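Methanosaeta concilii ACLY-B (PDB 6ZNW) probably works with its partner chain as an ATP-citrate lyase, making acetyl-CoA and oxaloacetate from citrate, coenzyme A and ATP by way of citryl-CoA. Local coordinates at residues F9-K14 with C35-P40; I45-R50 with L65-T70; D82-F87 with R107-I112; V116-S121 with G204-G209. All blocks are in the same frame, centred on the assembly; numbering follows the deposited sequence.

Interaction 1 (F9-K14 with C35-P40); sequences FDINTK and CKRSSP
Arg37 reaches under the turn Asp10–Thr13 and makes the tight half of this contact. Its chain bends at chi3 (54°), which sets the guanidinium beneath the carbonyl of Ile11: Ile11 O lies over the centre of one face, 3.2 Å from Arg37 CZ, without a hydrogen bond. The edge does the bonding. Arg37 NH2 donates to Thr13 O at 3.0 Å, nearly in the guanidinium plane though above the carbonyl plane of the acceptor; NH1 adds a weak bond to the same oxygen and also bonds Ala148 O. The turn itself is pinned by Asp10 N, which donates almost straight (172°) to Thr13 OG1. On the looser outer side, exposed Ile11 runs antiparallel to the arginine chain, its CG1 3.7 Å from Arg37 CG. Lys14 is long enough to reach from one loop to the other, NZ bonding Ser39 OG at 2.8 Å and Pro40 O at 3.1 Å. A leucine in place of Arg37 would probably leave the carbonyls of Thr13 and Ala148 without this donor and let the turn shift. Lys14 NZ stands only 3.3 Å from Arg37 NH2, two cations tolerated side by side, probably because carbonyl and hydroxyl oxygens offset their charge.

Interaction 2 (I45-R50 with L65-T70); sequences IINPSR and LPMYKT. With Q5B ((3S)-citryl-Coenzyme A), chain F.
Ile45 runs parallel to the strand ending at Tyr68 and sits opposite Met67, bonding to the residues before and after it: Ile45 N donates to Pro66 O at 3.0 Å and Ile45 O accepts from Tyr68 N at 2.9 Å. Asn47 N then donates to Tyr68 O at 2.8 Å, the last rung of the ladder. Beyond it the backbones stay close through CA-H...O contacts, Lys69 CA lying 3.3 Å from Asn47 O, while residues Asn47 to Arg50 fold into a type I turn.

Side chains alternate between the two faces. On one, the branched Ile45 fills the angle between its neighbours: its side chain crosses that of Leu65 at about a right angle, Ile45 CD1 3.9 Å from Leu65 CB, and also meets Met67 CG. Flexible Met67 continues the apolar layer to Asn47, whose CG is anti to the backbone N (chi1 -172°); the amide therefore lies alongside the thioether, Asn47 ND2 3.7 Å from Met67 SD. On the other face Ile46 extends CG2 to 3.6 Å from Thr70 C, and helix 71-77 covers both Ile46 and Tyr68.

The turn carries Ser49 to the ligand. Its OG donates to O12 of the ribose 3'-phosphate of citryl-CoA, although the modelled distance is too short to be trusted in detail. A small hydroxyl suits such a phosphate; Arg597 NE of the second subunit also bonds the ligand. A loop at the C-terminal end of a parallel strand meeting the nucleotide end of a cofactor is characteristic of Rossmann-like folds, consistent with the CoA-binding domain of the succinyl-CoA synthetase family.

Interaction 3 (D82-F87 with R107-I112); sequences DVMVNF and RIVAVI
Asp82 opens the pairing with a doubly gripped carbonyl: its O accepts from Ile108 N at 3.0 Å and from Arg107 N at 2.8 Å. Its carboxylate lies beside Arg107, Asp82 OD2 meeting the guanidinium edge at Arg107 NH1 in a salt bridge of 2.6 Å whose hydrogen bond is weak (123°), while Arg107 NH2 donates to Leu8 O. Val83 sits level with Ile108, and the two beta-branched chains run side by side, Val83 CG2 3.9 Å from Ile108 CD1. Met84 ties the strands through N to Ile108 O and through O to Ala110 N, while its chain, bent at chi3 (95°), lays CE beside Val109 CG1. Val85 pairs with small Ala110, on the same face, and sends CG1 to Ile112 CD1. Asn86 donates from N to Ala110 O, and its amide is held elsewhere, ND2 by Thr96 and Thr97 and OD1 by Ala88 N. Asn86 O accepts from Ile112 N at 3.2 Å and from a water at 2.7 Å. Finally the Phe87 ring crosses Ile112, Phe87 CE1 3.8 Å from Ile112 CG1. Cut back to alanine, Ile112 would lose CG1, CG2 and CD1, which would probably open a gap beside the Phe87 ring and take one neighbour from Val85 CG1. The pair forms the two strands of a beta-alpha-beta unit: helix 93-102 packs on Met84, Val109 and Val111, strand 15-18 lies beside 83-86, and strand 134-136 beside 108-111.

Interaction 4 (V116-S121 with G204-G209); sequences VPERQS and GDRYPG
Ser121 and Tyr207 make the tightest packing contact, Ser121 CB lying 3.1 Å from Tyr207 O; a small residue suits a helix face pressed so closely on a loop. One turn earlier, Glu118 crosses the edge of the Tyr207 ring obliquely. Glu118 CB is 3.6 Å from Tyr207 CD2, its CG meets the ring edge in the ring plane, and Glu118 OE1 comes to 3.6 Å from Tyr207 CE2, with carboxylate and ring planes 55° apart.

A water supplies the polar link. It donates to Val116 O at 2.6 Å and to Asp205 OD2 at 2.7 Å, and accepts from Ser121 OG at 2.7 Å. The serine chi1 of -64°, which puts OG beside its own backbone N, turns the hydroxyl to this water, so three polar groups from the two segments are satisfied at one point.

Helix 118-130, with Pro117 at its N-cap, connects strands 108-111 and 134-136 of the first sheet, in a Rossmann-like domain, whereas residues 204-209 follow strand 196-201 of the second. The contact joins the parts built on the two sheets, consistent with the two-domain plan of the succinyl-CoA synthetase alpha subunit, and a magnesium ion lies about 9 Å from the Asp205 side chain.

Charged and polar ends mostly look elsewhere. Glu118 OE2 stays 4.8 Å from Arg206 NE, and Arg206 instead forms a salt bridge with Glu285 and bonds Lys279 O. Glu118 OE1 accepts from Gln3 of the citrate lyase chain, and Tyr207 OH bonds Ser124 O of that same chain, while Arg122 makes a cation-pi contact with the tyrosine ring.

The four contacts follow one another along the chain without overlap. Interactions 2 and 3 belong to the same mixed sheet, with strand 15-18 lying between their strand pairs; their centres are 15 Å apart and Ile46 touches Met84. Interaction 1 holds the loop leading into strand 15-18 against the one leading into strand 42-46, and reaches interaction 3 through Thr13 and Phe9 on Val83. Interaction 4 comes directly after strand 108-111, about 15 Å centre to centre from interaction 3, and ties this domain to the second sheet and the citrate lyase chain. This chain thus meets citryl-CoA at interaction 2 and the citrate lyase chain at interaction 4, about 27 Å away centre to centre.

Interaction 1 (F9-K14 with C35-P40)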
# COMPACT_ATOMS: atom_id res chain seq x y z
N PHE B 9 -2.51 57.16 13.93
CA PHE B 9 -2.97 56.22 12.92
C PHE B 9 -4.08 56.83 12.10
O PHE B 9 -4.90 57.58 12.62
CB PHE B 9 -3.55 54.94 13.53
CG PHE B 9 -2.85 54.39 14.72
CD1 PHE B 9 -1.57 53.87 14.62
CD2 PHE B 9 -3.48 54.33 15.95
CE1 PHE B 9 -0.93 53.35 15.72
CE2 PHE B 9 -2.84 53.81 17.05
CZ PHE B 9 -1.56 53.33 16.93
N ASP B 10 -4.14 56.43 10.84
CA ASP B 10 -5.18 56.84 9.93
C ASP B 10 -5.70 55.62 9.14
O ASP B 10 -5.29 54.48 9.41
CB ASP B 10 -4.72 58.00 9.02
CG ASP B 10 -3.44 57.76 8.25
OD1 ASP B 10 -3.24 56.64 7.75
OD2 ASP B 10 -2.65 58.72 8.12
N ILE B 11 -6.60 55.84 8.18
CA ILE B 11 -7.15 54.76 7.36
C ILE B 11 -6.12 54.17 6.36
O ILE B 11 -6.37 53.15 5.74
CB ILE B 11 -8.46 55.25 6.68
CG1 ILE B 11 -9.38 54.07 6.32
CG2 ILE B 11 -8.17 56.17 5.50
CD1 ILE B 11 -10.81 54.30 6.60
N ASN B 12 -4.94 54.80 6.22
CA ASN B 12 -3.87 54.31 5.36
C ASN B 12 -2.73 53.61 6.15
O ASN B 12 -1.76 53.17 5.54
CB ASN B 12 -3.30 55.46 4.52
CG ASN B 12 -4.32 56.04 3.58
OD1 ASN B 12 -4.82 55.36 2.69
ND2 ASN B 12 -4.65 57.31 3.78
N THR B 13 -2.86 53.51 7.48
CA THR B 13 -1.87 52.88 8.35
C THR B 13 -1.73 51.40 8.05
O THR B 13 -2.73 50.68 8.00
CB THR B 13 -2.26 53.13 9.81
OG1 THR B 13 -2.09 54.52 10.09
CG2 THR B 13 -1.43 52.30 10.79
N LYS B 14 -0.49 50.95 7.84
CA LYS B 14 -0.16 49.54 7.61
C LYS B 14 0.70 49.06 8.78
O LYS B 14 1.51 49.83 9.31
CB LYS B 14 0.52 49.34 6.25
CG LYS B 14 -0.45 49.48 5.08
CD LYS B 14 -1.29 48.23 4.90
CE LYS B 14 -2.10 48.32 3.63
NZ LYS B 14 -3.37 49.06 3.83
N CYS B 35 -14.97 49.08 9.01
CA CYS B 35 -14.62 50.48 8.77
C CYS B 35 -14.55 50.82 7.27
O CYS B 35 -14.19 51.94 6.93
CB CYS B 35 -13.31 50.84 9.45
SG CYS B 35 -13.40 50.88 11.26
N LYS B 36 -14.87 49.86 6.38
CA LYS B 36 -14.87 50.00 4.92
C LYS B 36 -13.47 50.29 4.37
O LYS B 36 -13.35 51.02 3.38
CB LYS B 36 -15.90 51.03 4.41
CG LYS B 36 -17.30 50.97 5.04
CD LYS B 36 -17.95 49.59 5.00
CE LYS B 36 -19.45 49.70 4.83
NZ LYS B 36 -20.01 50.88 5.56
N ARG B 37 -12.41 49.75 5.00
CA ARG B 37 -11.06 49.92 4.46
C ARG B 37 -10.93 49.16 3.13
O ARG B 37 -11.62 48.15 2.93
CB ARG B 37 -9.99 49.45 5.46
CG ARG B 37 -9.77 50.44 6.61
CD ARG B 37 -8.61 50.07 7.52
NE ARG B 37 -7.38 49.90 6.75
CZ ARG B 37 -6.18 50.31 7.14
NH1 ARG B 37 -6.04 50.97 8.28
NH2 ARG B 37 -5.13 50.11 6.36
N SER B 38 -10.11 49.66 2.20
CA SER B 38 -9.95 48.98 0.91
C SER B 38 -9.08 47.75 1.02
O SER B 38 -9.33 46.75 0.34
CB SER B 38 -9.36 49.92 -0.14
OG SER B 38 -9.44 49.25 -1.39
N SER B 39 -8.06 47.82 1.87
CA SER B 39 -7.14 46.71 2.09
C SER B 39 -6.89 46.54 3.60
O SER B 39 -7.11 47.46 4.40
CB SER B 39 -5.84 46.96 1.32
OG SER B 39 -5.10 48.03 1.87
N PRO B 40 -6.43 45.34 4.01
CA PRO B 40 -6.18 45.11 5.44
C PRO B 40 -5.13 46.04 6.03
O PRO B 40 -4.23 46.47 5.33
CB PRO B 40 -5.69 43.66 5.46
CG PRO B 40 -6.23 43.04 4.22
CD PRO B 40 -6.16 44.13 3.21

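Interaction 2 (I45-R50 with L65-T70)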
# COMPACT_ATOMS: atom_id res chain seq x y z
N ILE B 45 2.91 39.21 9.19
CA ILE B 45 3.02 38.70 10.54
C ILE B 45 4.49 38.34 10.74
O ILE B 45 5.12 37.79 9.84
CB ILE B 45 2.12 37.46 10.72
CG1 ILE B 45 0.65 37.79 10.47
CG2 ILE B 45 2.33 36.80 12.10
CD1 ILE B 45 -0.07 36.69 9.84
N ILE B 46 5.04 38.67 11.91
CA ILE B 46 6.40 38.27 12.23
C ILE B 46 6.30 37.10 13.20
O ILE B 46 5.82 37.25 14.31
CB ILE B 46 7.28 39.45 12.70
CG1 ILE B 46 7.15 40.64 11.72
CG2 ILE B 46 8.74 39.00 12.84
CD1 ILE B 46 7.54 41.97 12.26
N ASN B 47 6.63 35.90 12.72
CA ASN B 47 6.59 34.67 13.50
C ASN B 47 8.03 34.15 13.62
O ASN B 47 8.57 33.60 12.67
CB ASN B 47 5.68 33.64 12.82
CG ASN B 47 5.41 32.39 13.62
OD1 ASN B 47 6.02 32.15 14.67
ND2 ASN B 47 4.50 31.56 13.14
N PRO B 48 8.66 34.36 14.79
CA PRO B 48 10.07 33.93 14.94
C PRO B 48 10.32 32.43 14.77
O PRO B 48 11.43 32.02 14.43
CB PRO B 48 10.47 34.43 16.34
CG PRO B 48 9.21 34.79 17.03
CD PRO B 48 8.15 35.04 16.00
N SER B 49 9.28 31.63 14.94
CA SER B 49 9.39 30.19 14.82
C SER B 49 9.26 29.69 13.37
O SER B 49 9.76 28.61 13.05
CB SER B 49 8.32 29.53 15.68
OG SER B 49 8.20 28.13 15.45
N ARG B 50 8.53 30.44 12.51
CA ARG B 50 8.25 29.96 11.16
C ARG B 50 7.95 31.06 10.16
O ARG B 50 7.17 31.96 10.44
CB ARG B 50 6.97 29.10 11.21
CG ARG B 50 7.14 27.59 11.11
CD ARG B 50 5.79 26.89 11.32
NE ARG B 50 5.19 26.43 10.07
CZ ARG B 50 3.88 26.37 9.83
NH1 ARG B 50 3.01 26.73 10.77
NH2 ARG B 50 3.43 25.95 8.66
N LEU B 65 -2.07 36.12 4.45
CA LEU B 65 -1.13 37.10 4.97
C LEU B 65 0.25 36.44 5.00
O LEU B 65 0.38 35.29 5.45
CB LEU B 65 -1.50 37.60 6.37
CG LEU B 65 -2.78 38.44 6.49
CD1 LEU B 65 -3.01 38.87 7.91
CD2 LEU B 65 -2.70 39.66 5.61
N PRO B 66 1.28 37.13 4.49
CA PRO B 66 2.63 36.56 4.53
C PRO B 66 3.20 36.54 5.96
O PRO B 66 2.86 37.40 6.76
CB PRO B 66 3.44 37.47 3.61
CG PRO B 66 2.69 38.76 3.58
CD PRO B 66 1.26 38.49 3.91
N MET B 67 4.04 35.55 6.28
CA MET B 67 4.64 35.41 7.61
C MET B 67 6.15 35.36 7.45
O MET B 67 6.66 34.50 6.73
CB MET B 67 4.23 34.09 8.28
CG MET B 67 2.82 33.99 8.75
SD MET B 67 2.71 32.82 10.14
CE MET B 67 3.37 31.34 9.46
N TYR B 68 6.86 36.26 8.16
CA TYR B 68 8.32 36.37 8.14
C TYR B 68 8.94 36.00 9.48
O TYR B 68 8.33 36.24 10.51
CB TYR B 68 8.74 37.79 7.77
CG TYR B 68 8.38 38.14 6.34
CD1 TYR B 68 9.15 37.69 5.28
CD2 TYR B 68 7.24 38.88 6.06
CE1 TYR B 68 8.80 37.97 3.97
CE2 TYR B 68 6.89 39.18 4.75
CZ TYR B 68 7.67 38.72 3.70
OH TYR B 68 7.32 39.02 2.41
N LYS B 69 10.16 35.44 9.47
CA LYS B 69 10.83 35.06 10.70
C LYS B 69 11.38 36.25 11.50
O LYS B 69 11.41 36.19 12.72
CB LYS B 69 11.95 34.04 10.44
CG LYS B 69 11.53 32.59 10.64
CD LYS B 69 12.74 31.68 10.84
CE LYS B 69 12.52 30.34 10.17
NZ LYS B 69 13.27 29.26 10.86
N THR B 70 11.85 37.31 10.82
CA THR B 70 12.46 38.45 11.52
C THR B 70 11.83 39.81 11.16
O THR B 70 11.19 39.93 10.12
CB THR B 70 13.99 38.48 11.27
OG1 THR B 70 14.27 38.99 9.96
CG2 THR B 70 14.66 37.13 11.47
N Q5B F . 5.41 22.03 19.07
C Q5B F . 1.86 16.41 15.24
O Q5B F . 0.98 18.96 15.88
C1 Q5B F . 1.87 16.88 16.70
C10 Q5B F . 6.22 20.00 19.30
C11 Q5B F . 6.51 21.34 19.50
C12 Q5B F . 8.51 20.88 20.31
C13 Q5B F . 7.23 19.08 19.65
C14 Q5B F . 3.25 17.51 17.04
C15 Q5B F . 4.46 16.64 16.68
C16 Q5B F . 6.14 15.04 17.46
C17 Q5B F . 5.67 13.78 16.76
C18 Q5B F . 4.98 12.82 17.71
C19 Q5B F . 3.16 11.22 18.02
C2 Q5B F . 1.56 15.69 17.63
C20 Q5B F . 1.83 11.71 18.57
C21 Q5B F . 0.20 9.54 18.05
C22 Q5B F . -0.80 8.49 18.44
C23 Q5B F . -2.23 8.98 18.72
C24 Q5B F . -2.60 10.19 17.83
C25 Q5B F . -3.90 10.97 18.06
C26 Q5B F . -3.18 7.80 18.46
C3 Q5B F . 0.77 17.93 16.85
C4 Q5B F . 2.35 23.71 17.39
C5 Q5B F . 3.31 24.56 18.21
C6 Q5B F . 4.53 25.14 17.49
C7 Q5B F . 5.57 24.03 17.61
C8 Q5B F . 5.25 23.48 19.00
C9 Q5B F . 4.52 21.08 18.65
N1 Q5B F . 4.95 19.85 18.77
N2 Q5B F . 7.64 21.85 20.00
N3 Q5B F . 8.38 19.56 20.16
N4 Q5B F . 7.12 17.77 19.46
N5 Q5B F . 5.05 15.97 17.69
N6 Q5B F . 3.86 12.24 17.26
O1 Q5B F . -0.87 20.54 16.64
O10 Q5B F . 4.34 28.43 17.11
O11 Q5B F . 5.80 28.45 19.27
O12 Q5B F . 6.69 27.39 17.14
O13 Q5B F . 4.84 16.56 15.51
O14 Q5B F . 5.46 12.56 18.81
O15 Q5B F . 0.47 9.82 16.92
O16 Q5B F . -4.08 12.08 17.54
O17 Q5B F . -4.81 10.40 18.86
O18 Q5B F . -3.81 7.69 17.43
O19 Q5B F . -3.15 6.85 19.38
O2 Q5B F . -0.07 20.29 14.15
O20 Q5B F . -2.30 9.41 20.08
O21 Q5B F . 3.28 17.93 18.40
O3 Q5B F . 1.38 21.37 15.93
O4 Q5B F . 3.71 21.14 14.74
O5 Q5B F . 1.98 22.81 13.92
O6 Q5B F . 3.02 23.19 16.22
O7 Q5B F . 3.89 23.78 19.28
O8 Q5B F . 6.93 24.40 17.47
O9 Q5B F . 4.94 26.21 18.37
P Q5B F . 0.23 20.30 15.65
P1 Q5B F . 2.58 22.06 15.13
P2 Q5B F . 5.41 27.70 17.95
S Q5B F . 0.93 10.36 19.42

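Interaction 3 (D82-F87 with R107-I112)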
# COMPACT_ATOMS: atom_id res chain seq x y z
N ASP B 82 4.43 51.13 9.02
CA ASP B 82 5.13 51.95 10.01
C ASP B 82 4.72 51.67 11.46
O ASP B 82 5.17 52.37 12.35
CB ASP B 82 4.99 53.44 9.68
CG ASP B 82 3.66 54.09 10.04
OD1 ASP B 82 2.62 53.39 9.98
OD2 ASP B 82 3.66 55.30 10.36
N VAL B 83 3.86 50.68 11.69
CA VAL B 83 3.41 50.32 13.03
C VAL B 83 3.75 48.86 13.30
O VAL B 83 3.64 48.03 12.39
CB VAL B 83 1.87 50.55 13.19
CG1 VAL B 83 1.36 50.02 14.53
CG2 VAL B 83 1.51 52.03 13.03
N MET B 84 4.15 48.54 14.53
CA MET B 84 4.36 47.15 14.92
C MET B 84 3.60 46.87 16.19
O MET B 84 3.82 47.52 17.21
CB MET B 84 5.83 46.73 15.06
CG MET B 84 5.97 45.25 15.35
SD MET B 84 7.67 44.64 15.40
CE MET B 84 8.01 44.74 17.19
N VAL B 85 2.67 45.91 16.12
CA VAL B 85 1.89 45.47 17.27
C VAL B 85 2.69 44.31 17.84
O VAL B 85 2.76 43.25 17.23
CB VAL B 85 0.45 45.09 16.88
CG1 VAL B 85 -0.35 44.68 18.11
CG2 VAL B 85 -0.24 46.25 16.16
N ASN B 86 3.38 44.54 18.96
CA ASN B 86 4.30 43.60 19.57
C ASN B 86 3.67 42.73 20.66
O ASN B 86 3.42 43.18 21.78
CB ASN B 86 5.53 44.36 20.11
CG ASN B 86 6.71 43.52 20.47
OD1 ASN B 86 6.68 42.30 20.39
ND2 ASN B 86 7.79 44.15 20.88
N PHE B 87 3.46 41.45 20.34
CA PHE B 87 2.92 40.48 21.29
C PHE B 87 4.02 39.61 21.91
O PHE B 87 3.70 38.58 22.49
CB PHE B 87 1.85 39.58 20.63
CG PHE B 87 0.53 40.27 20.39
CD1 PHE B 87 -0.36 40.50 21.44
CD2 PHE B 87 0.16 40.68 19.12
CE1 PHE B 87 -1.56 41.15 21.22
CE2 PHE B 87 -1.07 41.31 18.90
CZ PHE B 87 -1.90 41.56 19.96
N ARG B 107 7.66 53.59 12.86
CA ARG B 107 7.48 54.81 13.63
C ARG B 107 6.78 54.57 14.99
O ARG B 107 7.10 55.25 15.97
CB ARG B 107 6.69 55.82 12.78
CG ARG B 107 6.37 57.15 13.44
CD ARG B 107 5.67 58.07 12.46
NE ARG B 107 4.45 58.66 13.01
CZ ARG B 107 3.21 58.28 12.68
NH1 ARG B 107 3.03 57.31 11.80
NH2 ARG B 107 2.16 58.87 13.23
N ILE B 108 5.84 53.61 15.05
CA ILE B 108 5.10 53.31 16.28
C ILE B 108 5.24 51.83 16.67
O ILE B 108 5.12 50.95 15.82
CB ILE B 108 3.60 53.70 16.13
CG1 ILE B 108 3.44 55.19 15.77
CG2 ILE B 108 2.76 53.34 17.37
CD1 ILE B 108 2.43 55.43 14.76
N VAL B 109 5.47 51.56 17.96
CA VAL B 109 5.52 50.20 18.48
C VAL B 109 4.58 50.13 19.69
O VAL B 109 4.69 50.96 20.60
CB VAL B 109 6.93 49.67 18.83
CG1 VAL B 109 6.87 48.19 19.21
CG2 VAL B 109 7.91 49.88 17.68
N ALA B 110 3.64 49.18 19.68
CA ALA B 110 2.75 48.97 20.80
C ALA B 110 3.24 47.72 21.52
O ALA B 110 3.34 46.67 20.91
CB ALA B 110 1.32 48.78 20.31
N VAL B 111 3.62 47.86 22.80
CA VAL B 111 4.15 46.77 23.62
C VAL B 111 3.06 46.26 24.55
O VAL B 111 2.64 46.97 25.45
CB VAL B 111 5.40 47.20 24.41
CG1 VAL B 111 6.02 45.99 25.12
CG2 VAL B 111 6.41 47.88 23.50
N ILE B 112 2.60 45.03 24.32
CA ILE B 112 1.50 44.43 25.07
C ILE B 112 1.96 43.81 26.41
O ILE B 112 1.24 43.89 27.41
CB ILE B 112 0.73 43.40 24.14
CG1 ILE B 112 -0.22 44.11 23.13
CG2 ILE B 112 -0.06 42.38 24.93
CD1 ILE B 112 0.33 45.14 22.21
O HOH W 1 4.75 42.71 24.09

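Interaction 4 (V116-S121 with G204-G209)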
# COMPACT_ATOMS: atom_id res chain seq x y z
N VAL B 116 7.57 43.85 32.21
CA VAL B 116 8.79 44.37 31.60
C VAL B 116 9.53 45.25 32.63
O VAL B 116 8.91 46.13 33.24
CB VAL B 116 8.46 45.17 30.31
CG1 VAL B 116 9.71 45.83 29.73
CG2 VAL B 116 7.77 44.29 29.26
N PRO B 117 10.84 45.02 32.86
CA PRO B 117 11.58 45.84 33.83
C PRO B 117 11.44 47.34 33.61
O PRO B 117 11.32 47.79 32.47
CB PRO B 117 13.04 45.40 33.64
CG PRO B 117 12.95 44.04 33.11
CD PRO B 117 11.72 44.00 32.25
N GLU B 118 11.45 48.10 34.71
CA GLU B 118 11.32 49.55 34.66
C GLU B 118 12.48 50.19 33.88
O GLU B 118 12.25 51.14 33.13
CB GLU B 118 11.17 50.14 36.08
CG GLU B 118 9.81 49.81 36.67
CD GLU B 118 9.61 50.03 38.16
OE1 GLU B 118 10.48 50.65 38.80
OE2 GLU B 118 8.57 49.56 38.69
N ARG B 119 13.69 49.62 34.02
CA ARG B 119 14.88 50.11 33.31
C ARG B 119 14.73 49.95 31.80
O ARG B 119 15.08 50.86 31.05
CB ARG B 119 16.17 49.46 33.83
CG ARG B 119 17.38 49.87 33.00
CD ARG B 119 18.73 49.65 33.62
NE ARG B 119 19.77 50.12 32.71
CZ ARG B 119 20.21 51.37 32.64
NH1 ARG B 119 21.15 51.71 31.77
NH2 ARG B 119 19.71 52.30 33.46
N GLN B 120 14.23 48.80 31.35
CA GLN B 120 14.01 48.52 29.93
C GLN B 120 13.00 49.50 29.34
O GLN B 120 13.25 50.05 28.27
CB GLN B 120 13.54 47.07 29.75
CG GLN B 120 14.65 46.05 29.90
CD GLN B 120 14.17 44.63 29.75
OE1 GLN B 120 13.10 44.35 29.20
NE2 GLN B 120 14.95 43.69 30.25
N SER B 121 11.90 49.77 30.05
CA SER B 121 10.89 50.73 29.63
C SER B 121 11.46 52.15 29.56
O SER B 121 11.13 52.87 28.62
CB SER B 121 9.69 50.68 30.57
OG SER B 121 9.07 49.41 30.50
N GLY B 204 -0.10 50.52 32.75
CA GLY B 204 -0.04 50.85 34.16
C GLY B 204 1.34 50.79 34.81
O GLY B 204 1.45 50.87 36.03
N ASP B 205 2.40 50.64 34.00
CA ASP B 205 3.77 50.60 34.53
C ASP B 205 4.19 52.02 34.97
O ASP B 205 3.71 52.99 34.37
CB ASP B 205 4.74 50.01 33.49
CG ASP B 205 4.51 48.54 33.17
OD1 ASP B 205 3.77 47.87 33.93
OD2 ASP B 205 5.07 48.06 32.15
N ARG B 206 5.04 52.15 36.02
CA ARG B 206 5.35 53.52 36.49
C ARG B 206 6.31 54.27 35.55
O ARG B 206 6.33 55.49 35.60
CB ARG B 206 5.73 53.63 37.98
CG ARG B 206 7.09 53.20 38.48
CD ARG B 206 7.33 53.77 39.89
NE ARG B 206 6.41 53.20 40.87
CZ ARG B 206 5.72 53.91 41.76
NH1 ARG B 206 4.89 53.30 42.60
NH2 ARG B 206 5.88 55.23 41.84
N TYR B 207 6.97 53.59 34.60
CA TYR B 207 7.79 54.26 33.58
C TYR B 207 7.29 53.81 32.20
O TYR B 207 7.74 52.79 31.69
CB TYR B 207 9.29 53.94 33.75
CG TYR B 207 9.81 54.41 35.09
CD1 TYR B 207 10.13 55.74 35.31
CD2 TYR B 207 9.90 53.53 36.16
CE1 TYR B 207 10.54 56.19 36.56
CE2 TYR B 207 10.32 53.97 37.41
CZ TYR B 207 10.63 55.30 37.61
OH TYR B 207 11.02 55.73 38.85
N PRO B 208 6.29 54.51 31.63
CA PRO B 208 5.75 54.06 30.33
C PRO B 208 6.59 54.51 29.13
O PRO B 208 7.45 55.36 29.26
CB PRO B 208 4.34 54.67 30.31
CG PRO B 208 4.50 55.95 31.12
CD PRO B 208 5.61 55.72 32.13
N GLY B 209 6.32 53.91 27.97
CA GLY B 209 6.98 54.27 26.72
C GLY B 209 6.59 55.67 26.28
O GLY B 209 7.39 56.41 25.71
O HOH W 2 7.73 48.30 32.52